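Local coordinates for protein putative retaining b-glycosidase (Saccharophagus degradans, PDB 5A95) that probably hydrolyses mixed-linkage beta-1,3-1,4-glucans as a retaining glycoside hydrolase of family 5, subfamily 26, with a specificity dictated by its quaternary structure, at residues A[256-261]-A[305-310]; A[211-216]-A[244-249]; A[125-130]-A[178-183]; A[189-194]-A[230-235]. The protein carries 1 engineered substitution. All blocks are in the same frame, centred on the assembly; numbering follows the deposited sequence.

Interaction 1 (A[256-261]-A[305-310])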
loop_
_atom_site.group_PDB
_atom_site.type_symbol
_atom_site.label_atom_id
_atom_site.label_comp_id
_atom_site.label_asym_id
_atom_site.label_seq_id
_atom_site.Cartn_x
_atom_site.Cartn_y
_atom_site.Cartn_z
ATOM N N TYR A 256 22.564 23.125 5.002
ATOM C CA TYR A 256 23.620 22.827 5.944
ATOM C C TYR A 256 24.999 23.199 5.356
ATOM O O TYR A 256 25.153 23.272 4.126
ATOM C CB TYR A 256 23.516 21.378 6.341
ATOM C CG TYR A 256 22.426 21.072 7.349
ATOM C CD1 TYR A 256 22.420 21.663 8.602
ATOM C CD2 TYR A 256 21.450 20.121 7.084
ATOM C CE1 TYR A 256 21.467 21.342 9.546
ATOM C CE2 TYR A 256 20.512 19.776 8.038
ATOM C CZ TYR A 256 20.512 20.397 9.260
ATOM O OH TYR A 256 19.556 20.036 10.196
ATOM N N PRO A 257 26.003 23.393 6.232
ATOM C CA PRO A 257 27.246 23.989 5.763
ATOM C C PRO A 257 28.022 23.247 4.691
ATOM O O PRO A 257 28.687 23.873 3.860
ATOM C CB PRO A 257 28.115 24.110 7.045
ATOM C CG PRO A 257 27.465 23.227 8.060
ATOM C CD PRO A 257 25.989 23.285 7.706
ATOM N N GLN A 258 27.931 21.909 4.698
ATOM C CA GLN A 258 28.715 21.085 3.770
ATOM C C GLN A 258 27.907 20.641 2.552
ATOM O O GLN A 258 28.422 19.906 1.729
ATOM C CB GLN A 258 29.343 19.890 4.474
ATOM C CG GLN A 258 30.268 20.304 5.610
ATOM C CD GLN A 258 30.723 19.128 6.420
ATOM O OE1 GLN A 258 29.938 18.519 7.154
ATOM N NE2 GLN A 258 31.997 18.799 6.306
ATOM N N LYS A 259 26.677 21.143 2.386
ATOM C CA LYS A 259 25.945 20.856 1.161
ATOM C C LYS A 259 26.622 21.464 -0.071
ATOM O O LYS A 259 26.808 20.794 -1.079
ATOM C CB LYS A 259 24.497 21.326 1.244
ATOM C CG LYS A 259 23.668 20.614 2.308
ATOM C CD LYS A 259 23.598 19.083 2.177
ATOM C CE LYS A 259 22.834 18.606 0.970
ATOM N NZ LYS A 259 22.629 17.131 0.988
ATOM N N ALA A 260 26.963 22.739 0.022
ATOM C CA ALA A 260 27.777 23.380 -1.013
ATOM C C ALA A 260 29.240 23.098 -0.715
ATOM O O ALA A 260 29.663 23.213 0.426
ATOM C CB ALA A 260 27.521 24.874 -1.038
ATOM N N LYS A 261 30.016 22.809 -1.755
ATOM C CA LYS A 261 31.399 22.391 -1.608
ATOM C C LYS A 261 32.303 23.217 -2.529
ATOM O O LYS A 261 32.915 22.692 -3.463
ATOM C CB LYS A 261 31.551 20.882 -1.873
ATOM C CG LYS A 261 30.723 20.044 -0.920
ATOM C CD LYS A 261 30.810 18.552 -1.180
ATOM C CE LYS A 261 29.950 17.757 -0.208
ATOM N NZ LYS A 261 28.503 18.058 -0.372
ATOM N N PRO A 305 26.345 16.474 6.863
ATOM C CA PRO A 305 26.894 17.705 6.314
ATOM C C PRO A 305 26.855 18.912 7.252
ATOM O O PRO A 305 26.759 20.056 6.776
ATOM C CB PRO A 305 25.973 17.951 5.125
ATOM C CG PRO A 305 24.626 17.594 5.668
ATOM C CD PRO A 305 24.900 16.375 6.549
ATOM N N VAL A 306 26.912 18.705 8.570
ATOM C CA VAL A 306 26.716 19.781 9.531
ATOM C C VAL A 306 27.996 20.279 10.220
ATOM O O VAL A 306 27.915 21.128 11.110
ATOM C CB VAL A 306 25.665 19.417 10.619
ATOM C CG1 VAL A 306 24.362 19.006 9.943
ATOM C CG2 VAL A 306 26.137 18.315 11.569
ATOM N N LYS A 307 29.160 19.805 9.783
ATOM C CA LYS A 307 30.418 20.204 10.405
ATOM C C LYS A 307 30.907 21.526 9.846
ATOM O O LYS A 307 30.893 21.717 8.638
ATOM C CB LYS A 307 31.499 19.150 10.181
ATOM C CG LYS A 307 31.224 17.768 10.755
ATOM C CD LYS A 307 32.413 16.842 10.466
ATOM C CE LYS A 307 32.307 15.533 11.203
ATOM N NZ LYS A 307 33.529 14.740 10.926
ATOM N N ASP A 308 31.350 22.415 10.720
ATOM C CA ASP A 308 31.867 23.719 10.301
ATOM C C ASP A 308 32.638 24.347 11.435
ATOM O O ASP A 308 32.383 24.055 12.604
ATOM C CB ASP A 308 30.734 24.653 9.874
ATOM C CG ASP A 308 31.234 25.878 9.119
ATOM O OD1 ASP A 308 31.576 25.708 7.930
ATOM O OD2 ASP A 308 31.271 26.972 9.718
ATOM N N ASP A 309 33.555 25.252 11.089
ATOM C CA ASP A 309 34.315 25.999 12.091
ATOM C C ASP A 309 33.590 27.201 12.712
ATOM O O ASP A 309 34.109 27.827 13.652
ATOM C CB ASP A 309 35.707 26.424 11.555
ATOM C CG ASP A 309 35.668 27.399 10.398
ATOM O OD1 ASP A 309 34.619 28.031 10.147
ATOM O OD2 ASP A 309 36.731 27.586 9.770
ATOM N N GLY A 310 32.402 27.501 12.192
ATOM C CA GLY A 310 31.606 28.630 12.659
ATOM C C GLY A 310 31.462 29.747 11.664
ATOM O O GLY A 310 30.522 30.532 11.765
#

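Interaction 2 (A[211-216]-A[244-249]). With NA (sodium ion), chain L.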
loop_
_atom_site.group_PDB
_atom_site.type_symbol
_atom_site.label_atom_id
_atom_site.label_comp_id
_atom_site.label_asym_id
_atom_site.label_seq_id
_atom_site.Cartn_x
_atom_site.Cartn_y
_atom_site.Cartn_z
ATOM N N SER A 211 -0.840 16.562 -5.713
ATOM C CA SER A 211 -1.935 15.756 -5.200
ATOM C C SER A 211 -2.196 16.025 -3.729
ATOM O O SER A 211 -3.335 16.170 -3.294
ATOM C CB SER A 211 -1.633 14.272 -5.447
ATOM O OG SER A 211 -2.710 13.432 -5.072
ATOM N N LEU A 212 -1.133 16.097 -2.937
ATOM C CA LEU A 212 -1.269 16.446 -1.536
ATOM C C LEU A 212 -1.862 17.869 -1.379
ATOM O O LEU A 212 -2.737 18.095 -0.547
ATOM C CB LEU A 212 0.073 16.347 -0.807
ATOM C CG LEU A 212 0.662 14.927 -0.680
ATOM C CD1 LEU A 212 2.059 14.962 -0.119
ATOM C CD2 LEU A 212 -0.215 14.047 0.165
ATOM N N ILE A 213 -1.343 18.822 -2.148
ATOM C CA ILE A 213 -1.832 20.198 -2.105
ATOM C C ILE A 213 -3.324 20.250 -2.426
ATOM O O ILE A 213 -4.078 20.973 -1.772
ATOM C CB ILE A 213 -1.013 21.096 -3.045
ATOM C CG1 ILE A 213 0.410 21.274 -2.475
ATOM C CG2 ILE A 213 -1.688 22.455 -3.195
ATOM C CD1 ILE A 213 1.409 21.715 -3.510
ATOM N N ASP A 214 -3.754 19.490 -3.426
ATOM C CA ASP A 214 -5.179 19.530 -3.777
ATOM C C ASP A 214 -6.063 19.054 -2.633
ATOM O O ASP A 214 -7.109 19.634 -2.391
ATOM C CB ASP A 214 -5.427 18.723 -5.054
ATOM C CG ASP A 214 -4.908 19.406 -6.299
ATOM O OD1 ASP A 214 -4.652 20.627 -6.252
ATOM O OD2 ASP A 214 -4.742 18.728 -7.338
ATOM N N MET A 215 -5.667 17.983 -1.944
ATOM C CA MET A 215 -6.423 17.512 -0.790
ATOM C C MET A 215 -6.484 18.546 0.314
ATOM O O MET A 215 -7.507 18.738 0.950
ATOM C CB MET A 215 -5.781 16.269 -0.139
ATOM C CG MET A 215 -5.885 14.970 -0.856
ATOM S SD MET A 215 -4.911 13.742 0.051
ATOM C CE MET A 215 -5.986 13.494 1.478
ATOM N N ILE A 216 -5.342 19.182 0.567
ATOM C CA ILE A 216 -5.236 20.189 1.608
ATOM C C ILE A 216 -6.109 21.409 1.269
ATOM O O ILE A 216 -6.929 21.867 2.084
ATOM C CB ILE A 216 -3.773 20.577 1.819
ATOM C CG1 ILE A 216 -3.013 19.407 2.466
ATOM C CG2 ILE A 216 -3.642 21.829 2.676
ATOM C CD1 ILE A 216 -1.508 19.555 2.418
ATOM N N ILE A 244 5.693 23.779 -9.098
ATOM C CA ILE A 244 4.378 23.312 -8.683
ATOM C C ILE A 244 3.320 24.253 -9.247
ATOM O O ILE A 244 3.423 25.485 -9.099
ATOM C CB ILE A 244 4.285 23.340 -7.149
ATOM C CG1 ILE A 244 5.298 22.418 -6.506
ATOM C CG2 ILE A 244 2.866 23.077 -6.662
ATOM C CD1 ILE A 244 5.046 20.965 -6.728
ATOM N N GLU A 245 2.303 23.688 -9.893
ATOM C CA GLU A 245 1.314 24.494 -10.612
ATOM C C GLU A 245 0.124 24.851 -9.724
ATOM O O GLU A 245 -1.020 24.560 -10.084
ATOM C CB GLU A 245 0.886 23.757 -11.891
ATOM C CG GLU A 245 2.026 23.653 -12.900
ATOM C CD GLU A 245 1.607 22.903 -14.132
ATOM O OE1 GLU A 245 0.925 23.524 -14.943
ATOM O OE2 GLU A 245 1.956 21.728 -14.298
ATOM N N ARG A 246 0.406 25.464 -8.577
ATOM C CA ARG A 246 -0.613 25.893 -7.651
ATOM C C ARG A 246 -0.149 27.234 -7.078
ATOM O O ARG A 246 1.043 27.500 -7.009
ATOM C CB ARG A 246 -0.785 24.861 -6.508
ATOM C CG ARG A 246 -1.067 23.428 -6.967
ATOM C CD ARG A 246 -2.465 23.264 -7.506
ATOM N NE ARG A 246 -2.829 21.881 -7.827
ATOM C CZ ARG A 246 -2.563 21.263 -8.986
ATOM N NH1 ARG A 246 -1.864 21.856 -9.931
ATOM N NH2 ARG A 246 -3.009 20.050 -9.202
ATOM N N GLU A 247 -1.095 28.072 -6.691
ATOM C CA GLU A 247 -0.818 29.321 -6.010
ATOM C C GLU A 247 -0.578 29.080 -4.525
ATOM O O GLU A 247 -1.031 28.087 -3.953
ATOM C CB GLU A 247 -2.007 30.286 -6.147
ATOM C CG GLU A 247 -2.328 30.742 -7.558
ATOM C CD GLU A 247 -1.393 31.819 -8.061
ATOM O OE1 GLU A 247 -0.950 32.671 -7.239
ATOM O OE2 GLU A 247 -1.098 31.803 -9.277
ATOM N N GLY A 248 0.109 30.023 -3.898
ATOM C CA GLY A 248 0.244 30.083 -2.459
ATOM C C GLY A 248 1.223 29.107 -1.834
ATOM O O GLY A 248 1.123 28.834 -0.658
ATOM N N ILE A 249 2.186 28.670 -2.641
ATOM C CA ILE A 249 3.207 27.662 -2.308
ATOM C C ILE A 249 4.488 28.357 -1.896
ATOM O O ILE A 249 4.897 29.340 -2.523
ATOM C CB ILE A 249 3.511 26.781 -3.604
ATOM C CG1 ILE A 249 2.204 26.198 -4.146
ATOM C CG2 ILE A 249 4.529 25.685 -3.392
ATOM C CD1 ILE A 249 1.409 25.473 -3.096
HETATM NA NA NA L . -8.056 16.931 3.018
HETATM O O HOH W 1 -9.143 17.502 5.474
#

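Interaction 3 (A[125-130]-A[178-183]). With MG (magnesium ion), chain G.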
loop_
_atom_site.group_PDB
_atom_site.type_symbol
_atom_site.label_atom_id
_atom_site.label_comp_id
_atom_site.label_asym_id
_atom_site.label_seq_id
_atom_site.Cartn_x
_atom_site.Cartn_y
_atom_site.Cartn_z
ATOM N N GLU A 125 -2.095 21.333 22.142
ATOM C CA GLU A 125 -1.375 22.014 23.225
ATOM C C GLU A 125 -0.408 23.039 22.653
ATOM O O GLU A 125 -0.358 24.180 23.105
ATOM C CB GLU A 125 -0.630 21.019 24.115
ATOM C CG GLU A 125 -1.550 20.079 24.875
ATOM C CD GLU A 125 -0.875 18.831 25.430
ATOM O OE1 GLU A 125 0.208 18.415 24.963
ATOM O OE2 GLU A 125 -1.462 18.225 26.355
ATOM N N ALA A 126 0.363 22.609 21.648
ATOM C CA ALA A 126 1.285 23.526 20.987
ATOM C C ALA A 126 0.589 24.723 20.348
ATOM O O ALA A 126 1.117 25.834 20.378
ATOM C CB ALA A 126 2.099 22.778 19.939
ATOM N N VAL A 127 -0.563 24.487 19.728
ATOM C CA VAL A 127 -1.335 25.561 19.121
ATOM C C VAL A 127 -1.701 26.583 20.197
ATOM O O VAL A 127 -1.535 27.786 20.014
ATOM C CB VAL A 127 -2.599 25.032 18.390
ATOM C CG1 VAL A 127 -3.491 26.170 17.940
ATOM C CG2 VAL A 127 -2.190 24.189 17.184
ATOM N N ARG A 128 -2.216 26.110 21.330
ATOM C CA ARG A 128 -2.607 27.012 22.392
ATOM C C ARG A 128 -1.403 27.780 22.940
ATOM O O ARG A 128 -1.466 28.993 23.148
ATOM C CB ARG A 128 -3.294 26.243 23.512
ATOM C CG ARG A 128 -4.691 25.787 23.134
ATOM C CD ARG A 128 -5.464 25.285 24.349
ATOM N NE ARG A 128 -4.943 23.985 24.775
ATOM C CZ ARG A 128 -5.329 22.808 24.274
ATOM N NH1 ARG A 128 -6.279 22.746 23.349
ATOM N NH2 ARG A 128 -4.778 21.681 24.715
ATOM N N TRP A 129 -0.313 27.065 23.164
ATOM C CA TRP A 129 0.899 27.702 23.684
ATOM C C TRP A 129 1.417 28.766 22.725
ATOM O O TRP A 129 1.745 29.888 23.127
ATOM C CB TRP A 129 1.994 26.671 23.926
ATOM C CG TRP A 129 1.687 25.623 24.923
ATOM C CD1 TRP A 129 0.775 25.674 25.942
ATOM C CD2 TRP A 129 2.324 24.347 25.019
ATOM N NE1 TRP A 129 0.786 24.498 26.627
ATOM C CE2 TRP A 129 1.734 23.665 26.094
ATOM C CE3 TRP A 129 3.332 23.716 24.293
ATOM C CZ2 TRP A 129 2.120 22.384 26.455
ATOM C CZ3 TRP A 129 3.713 22.442 24.644
ATOM C CH2 TRP A 129 3.102 21.785 25.708
ATOM N N ALA A 130 1.547 28.386 21.454
ATOM C CA ALA A 130 2.064 29.304 20.459
ATOM C C ALA A 130 1.138 30.522 20.328
ATOM O O ALA A 130 1.605 31.657 20.263
ATOM C CB ALA A 130 2.215 28.581 19.116
ATOM N N VAL A 178 -7.272 28.307 11.590
ATOM C CA VAL A 178 -6.403 28.542 12.749
ATOM C C VAL A 178 -5.153 29.308 12.272
ATOM O O VAL A 178 -4.273 28.740 11.604
ATOM C CB VAL A 178 -5.998 27.246 13.464
ATOM C CG1 VAL A 178 -5.019 27.496 14.594
ATOM C CG2 VAL A 178 -7.216 26.505 14.013
ATOM N N PRO A 179 -5.060 30.605 12.591
ATOM C CA PRO A 179 -3.917 31.380 12.081
ATOM C C PRO A 179 -2.566 30.910 12.618
ATOM O O PRO A 179 -1.553 31.028 11.945
ATOM C CB PRO A 179 -4.213 32.807 12.572
ATOM C CG PRO A 179 -5.165 32.624 13.694
ATOM C CD PRO A 179 -6.009 31.458 13.331
ATOM N N THR A 180 -2.560 30.396 13.834
ATOM C CA THR A 180 -1.330 29.988 14.513
ATOM C C THR A 180 -0.570 28.939 13.703
ATOM O O THR A 180 0.631 28.925 13.726
ATOM C CB THR A 180 -1.685 29.406 15.883
ATOM O OG1 THR A 180 -2.526 30.340 16.568
ATOM C CG2 THR A 180 -0.486 29.099 16.703
ATOM N N VAL A 181 -1.320 28.056 13.047
ATOM C CA VAL A 181 -0.745 26.973 12.267
ATOM C C VAL A 181 -0.592 27.511 10.841
ATOM O O VAL A 181 -1.562 27.649 10.127
ATOM C CB VAL A 181 -1.614 25.717 12.328
ATOM C CG1 VAL A 181 -0.980 24.617 11.519
ATOM C CG2 VAL A 181 -1.802 25.236 13.772
ATOM N N ALA A 182 0.638 27.866 10.462
ATOM C CA ALA A 182 0.857 28.660 9.274
ATOM C C ALA A 182 1.264 27.862 8.055
ATOM O O ALA A 182 0.878 28.207 6.949
ATOM C CB ALA A 182 1.867 29.751 9.547
ATOM N N VAL A 183 2.113 26.851 8.234
ATOM C CA VAL A 183 2.790 26.183 7.123
ATOM C C VAL A 183 2.673 24.676 7.305
ATOM O O VAL A 183 2.899 24.139 8.411
ATOM C CB VAL A 183 4.282 26.582 7.090
ATOM C CG1 VAL A 183 5.021 25.868 5.977
ATOM C CG2 VAL A 183 4.452 28.085 6.959
HETATM MG MG MG G . -3.756 27.846 9.573
HETATM O O HOH W 2 -6.048 27.974 8.673
HETATM O O HOH W 3 -3.447 29.210 7.670
HETATM O O HOH W 4 -4.194 25.628 9.936
#

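Interaction 4 (A[189-194]-A[230-235]). With BGC (beta-D-glucopyranose), chain D.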
loop_
_atom_site.group_PDB
_atom_site.type_symbol
_atom_site.label_atom_id
_atom_site.label_comp_id
_atom_site.label_asym_id
_atom_site.label_seq_id
_atom_site.Cartn_x
_atom_site.Cartn_y
_atom_site.Cartn_z
ATOM N N GLU A 189 12.418 15.748 3.861
ATOM C CA GLU A 189 13.644 15.608 3.067
ATOM C C GLU A 189 13.536 14.544 1.996
ATOM O O GLU A 189 13.884 13.359 2.232
ATOM C CB GLU A 189 14.877 15.387 3.955
ATOM C CG GLU A 189 15.370 16.691 4.563
ATOM C CD GLU A 189 16.593 16.569 5.427
ATOM O OE1 GLU A 189 16.867 15.464 5.904
ATOM O OE2 GLU A 189 17.236 17.609 5.665
ATOM N N PRO A 190 13.130 14.963 0.789
ATOM C CA PRO A 190 13.179 14.051 -0.339
ATOM C C PRO A 190 14.626 13.665 -0.653
ATOM O O PRO A 190 15.493 14.527 -0.778
ATOM C CB PRO A 190 12.575 14.872 -1.468
ATOM C CG PRO A 190 11.711 15.880 -0.758
ATOM C CD PRO A 190 12.559 16.260 0.410
ATOM N N THR A 191 14.847 12.352 -0.810
ATOM C CA THR A 191 16.128 11.823 -1.228
ATOM C C THR A 191 15.959 10.398 -1.708
ATOM O O THR A 191 15.126 9.655 -1.165
ATOM C CB THR A 191 17.220 11.870 -0.131
ATOM O OG1 THR A 191 18.413 11.286 -0.668
ATOM C CG2 THR A 191 16.810 11.111 1.129
ATOM N N THR A 192 16.743 10.001 -2.708
ATOM C CA THR A 192 16.804 8.599 -3.073
ATOM C C THR A 192 18.106 7.933 -2.651
ATOM O O THR A 192 18.335 6.778 -2.989
ATOM C CB THR A 192 16.637 8.393 -4.573
ATOM O OG1 THR A 192 17.731 9.038 -5.232
ATOM C CG2 THR A 192 15.285 8.886 -5.031
ATOM N N MET A 193 18.944 8.626 -1.899
ATOM C CA MET A 193 20.204 8.060 -1.408
ATOM C C MET A 193 20.993 7.472 -2.576
ATOM O O MET A 193 21.368 6.286 -2.578
ATOM C CB MET A 193 19.977 7.035 -0.304
ATOM C CG MET A 193 19.361 7.638 0.934
ATOM S SD MET A 193 19.240 6.481 2.308
ATOM C CE MET A 193 20.935 6.555 2.923
ATOM N N GLY A 194 21.291 8.277 -3.567
ATOM C CA GLY A 194 22.041 7.822 -4.716
ATOM C C GLY A 194 21.264 6.858 -5.581
ATOM O O GLY A 194 21.825 5.947 -6.213
ATOM N N PHE A 230 15.008 17.554 -4.170
ATOM C CA PHE A 230 15.876 16.404 -3.911
ATOM C C PHE A 230 17.169 16.798 -3.213
ATOM O O PHE A 230 17.390 17.953 -2.812
ATOM C CB PHE A 230 16.148 15.640 -5.224
ATOM C CG PHE A 230 14.899 15.172 -5.953
ATOM C CD1 PHE A 230 13.800 14.701 -5.272
ATOM C CD2 PHE A 230 14.865 15.162 -7.334
ATOM C CE1 PHE A 230 12.674 14.236 -5.940
ATOM C CE2 PHE A 230 13.753 14.703 -8.000
ATOM C CZ PHE A 230 12.675 14.255 -7.311
ATOM N N ASN A 231 18.019 15.783 -2.991
ATOM C CA ASN A 231 19.254 15.941 -2.236
ATOM C C ASN A 231 18.971 16.462 -0.831
ATOM O O ASN A 231 19.647 17.355 -0.334
ATOM C CB ASN A 231 20.251 16.855 -2.980
ATOM C CG ASN A 231 21.652 16.812 -2.388
ATOM O OD1 ASN A 231 21.990 15.929 -1.600
ATOM N ND2 ASN A 231 22.445 17.828 -2.691
ATOM N N TRP A 232 18.010 15.831 -0.172
ATOM C CA TRP A 232 17.605 16.180 1.183
ATOM C C TRP A 232 17.123 17.637 1.271
ATOM O O TRP A 232 17.613 18.438 2.083
ATOM C CB TRP A 232 18.709 15.914 2.205
ATOM C CG TRP A 232 19.063 14.466 2.451
ATOM C CD1 TRP A 232 18.641 13.726 3.517
ATOM C CD2 TRP A 232 19.928 13.629 1.692
ATOM N NE1 TRP A 232 19.194 12.465 3.473
ATOM C CE2 TRP A 232 20.000 12.379 2.374
ATOM C CE3 TRP A 232 20.688 13.811 0.543
ATOM C CZ2 TRP A 232 20.747 11.305 1.897
ATOM C CZ3 TRP A 232 21.426 12.733 0.071
ATOM C CH2 TRP A 232 21.457 11.503 0.746
ATOM N N ALA A 233 16.148 17.976 0.427
ATOM C CA ALA A 233 15.548 19.307 0.412
ATOM C C ALA A 233 16.598 20.374 0.168
ATOM O O ALA A 233 16.575 21.425 0.770
ATOM C CB ALA A 233 14.776 19.589 1.718
ATOM N N TYR A 234 17.469 20.144 -0.791
ATOM C CA TYR A 234 18.505 21.095 -1.130
ATOM C C TYR A 234 18.385 21.680 -2.530
ATOM O O TYR A 234 18.677 22.856 -2.731
ATOM C CB TYR A 234 19.908 20.504 -0.869
ATOM C CG TYR A 234 20.970 21.544 -0.991
ATOM C CD1 TYR A 234 21.129 22.533 -0.020
ATOM C CD2 TYR A 234 21.810 21.568 -2.087
ATOM C CE1 TYR A 234 22.062 23.524 -0.175
ATOM C CE2 TYR A 234 22.783 22.559 -2.226
ATOM C CZ TYR A 234 22.885 23.551 -1.253
ATOM O OH TYR A 234 23.806 24.583 -1.378
ATOM N N ASP A 235 17.934 20.899 -3.500
ATOM C CA ASP A 235 17.934 21.340 -4.899
ATOM C C ASP A 235 16.540 21.763 -5.362
ATOM O O ASP A 235 15.682 20.917 -5.643
ATOM C CB ASP A 235 18.495 20.232 -5.809
ATOM C CG ASP A 235 18.618 20.674 -7.269
ATOM O OD1 ASP A 235 18.474 21.879 -7.550
ATOM O OD2 ASP A 235 18.893 19.798 -8.115
HETATM C C2 BGC D . 17.451 15.302 9.337
HETATM C C3 BGC D . 17.396 15.434 10.858
HETATM C C4 BGC D . 18.781 15.131 11.443
HETATM C C5 BGC D . 19.821 16.022 10.792
HETATM C C6 BGC D . 21.209 15.793 11.341
HETATM C C1 BGC D . 18.674 15.953 8.697
HETATM O O1 BGC D . 18.971 15.428 7.428
HETATM O O2 BGC D . 16.198 15.815 8.751
HETATM O O3 BGC D . 16.326 14.561 11.338
HETATM O O4 BGC D . 18.898 15.267 12.867
HETATM O O5 BGC D . 19.850 15.665 9.413
HETATM O O6 BGC D . 22.076 16.549 10.494
#

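Interaction 1 (A[256-261]-A[305-310])
Val306 lays its CG1 methyl over one face of the Tyr256 phenol ring, 3.7 Å from CG1 to the ring centroid and 18° off the normal, a CH-pi contact shifted toward the CD1-CE1 rim. Pro305 CG meets the same ring obliquely and also rests on Tyr256 CB. Although the CB of Val306 starts off away from the other segment, its chi1 of -55° sets CG1 beside the backbone N, anti to the carbonyl carbon, on the side where the Tyr256 ring lies. The second flat group, the Gln258 amide, takes the backbone N-H of Lys307 at OE1 (Lys307 N to Gln258 OE1 3.0 Å) from well above its carbonyl plane, 59° out of it, so the bond uses no in-plane lone pair. A glutamine suits this place because its chain, extended beyond CG, carries OE1 past Pro305 to the backbone N of Lys307. Both segments lie in loops of the (beta/alpha)8 barrel of family 5, after strands 250-252 and 287-289, and Val306 belongs to the glycan pocket. Pro305, preceded by a cis peptide, presents its carbonyl to the first loop: Gln258 N donates to Pro305 O at 3.0 Å, while Pro257, which has no N-H to offer, packs its CD against the same oxygen. Farther along, Pro257 CB touches Asp308 CB at 3.9 Å. The phenol oxygen of Tyr256 reaches Gln291, and Lys259 NZ bonds Asn231 OD1. Asp308 OD2 accepts from Gly310 N at 2.8 Å in an Asx turn and is shared with Tyr312 N, at the start of helix 312-323.

Interaction 2 (A[211-216]-A[244-249])
Ile213 on a regular helix and Arg246 on an irregular loop mark the closest backbone approach, 8.0 Å between their CA atoms, a spacing that leaves the contact to side chains. The loop bends in an inverse gamma turn centred on Glu245, closed by a weak bond from Arg246 N to Ile244 O. Arg246 folds its chain at chi2 (-73°), then runs on so that its guanidinium comes side-on to Asp214: NE meets Asp214 OD1 at 2.7 Å and NH2 meets Asp214 OD2 at 2.9 Å. Both oxygens are approached on their syn sides, and the two planes lie only 13° apart, the geometry of a two-pronged salt bridge. Arg246 NH1 donates to Glu245 O at 2.8 Å, which fixes the guanidinium's rotation from the other end. A leucine in place of Arg246 would probably leave the Asp214 carboxylate without its countercharge and free to turn. Beneath the charges, Ile213 supplies branched methyls to a greasy layer: CD1 meets Ile244 CG2 at 3.7 Å and reaches Ile249 CD1 tip to tip, while CG2 lies across Arg246 CG. On another side of the helix, Met215 O and Thr196 O of a second subunit bind sodium together. Helix 202-219 rests on helix 161-174 through Leu212, Met215 and Ile216, while Ile213 and Ile249 both pack on Pro225 of strand 224-227.

Interaction 3 (A[125-130]-A[178-183])
Val127 holds CG1 opposite its backbone N (chi1 172°) and CG2 opposite its carbonyl carbon, a fork whose two prongs meet different valines. CG1 comes tip to tip with Val178 CG1 at 3.9 Å, and CG2 touches Val181 CG2 at 3.6 Å, the side chains of Val127 and Val181 crossing at about a right angle. In Thr180 a chi1 of -52° separates the two branches by character: the methyl CG2 is turned to the helix, where it meets Ala130 CB at 3.7 Å and the carbonyl oxygen of Val127, while OG1 finds Gln48 OE1 as its polar partner. Each residue type fits. Beta-branched valines pack with short, stiff side chains, alanine lets the turn before the strand come close to the helix, and threonine offers a methyl inward without burying an unanswered hydroxyl. The contact is van der Waals packing, nearly all of it between carbon atoms, and its chemistry lies on the reverse of the second segment. There the chain turns from Val178 to Val181, with a weak bond from Val181 N back to Val178 O, and these two carbonyls bind the magnesium ion, Val178 O at 2.3 Å and Val181 O at 2.3 Å. Three waters join them, one of which also accepts a weak bond from Val178 N. The metal therefore grips the turn on which the hydrophobic side chains are mounted. In the barrel this is a helix-on-strand layer: helix 116-133 packs through Val127 and Ala130 on Leu137 of strand 136-144, which runs parallel to strand 181-185, and Phe40 adds to the cover of Val127.

Interaction 4 (A[189-194]-A[230-235])
Thr191 packs tightly against the indole of Trp232: its OG1 stands 3.2 Å above the ring plane over the six-membered part, and its CG2 methyl sits 3.7 Å from the centroid of the five-membered ring. The hydroxyl is meanwhile held by Met193 N at 3.0 Å, an ST turn. Trp232 N donates to Pro190 O at 2.9 Å, and Pro190 CB meets the edge of the Phe230 ring. Residues 231-233 all have positive phi, forming a short left-handed helical turn that presents the face of the indole to Thr191. The looser side is toward Met193, whose CG comes obliquely to Trp232 CZ2 at 4.0 Å before the chain runs to exposed Gly194; Met193 also packs on Arg169 of a third subunit. With chi1 at -68°, Trp232 points CD1 at Glu189, whose OE1 lies in line with the ring edge, 3.4 Å away, while NE1 bonds Gln153. Replacing Trp232 with an alanine would probably leave Gln153 without its partner and open a gap over Thr191 and beside the Glu189 carboxylate. That carboxylate matters: Glu189 OE1 accepts from the glucose O1 at 2.6 Å, and OE2 is bonded to His254. Lying in an Asn-Glu-Pro sequence, as the acid/base of family 5 does, and facing the anomeric oxygen, Glu189 is probably that catalytic residue.

How the interactions relate
Interactions 1 and 4 serve the sugar-binding side of the barrel, holding Val306 and Glu189 of the glycan pocket, and they touch through Lys259. Both are partly buried and combine aromatic faces with backbone hydrogen bonds. Interactions 2 and 3 are more buried, and each seats one of the outer helices, 202-219 and 116-133 respectively. Interaction 3 is made by methyl groups, with no polar bond across it, whereas interaction 2 crowns its isoleucines with a salt bridge toward the more exposed side. Each has a metal nearby, sodium shared between subunits in 211-216 and magnesium in 178-183. Interaction 3 lies across the chain's centre from both 1 and 4.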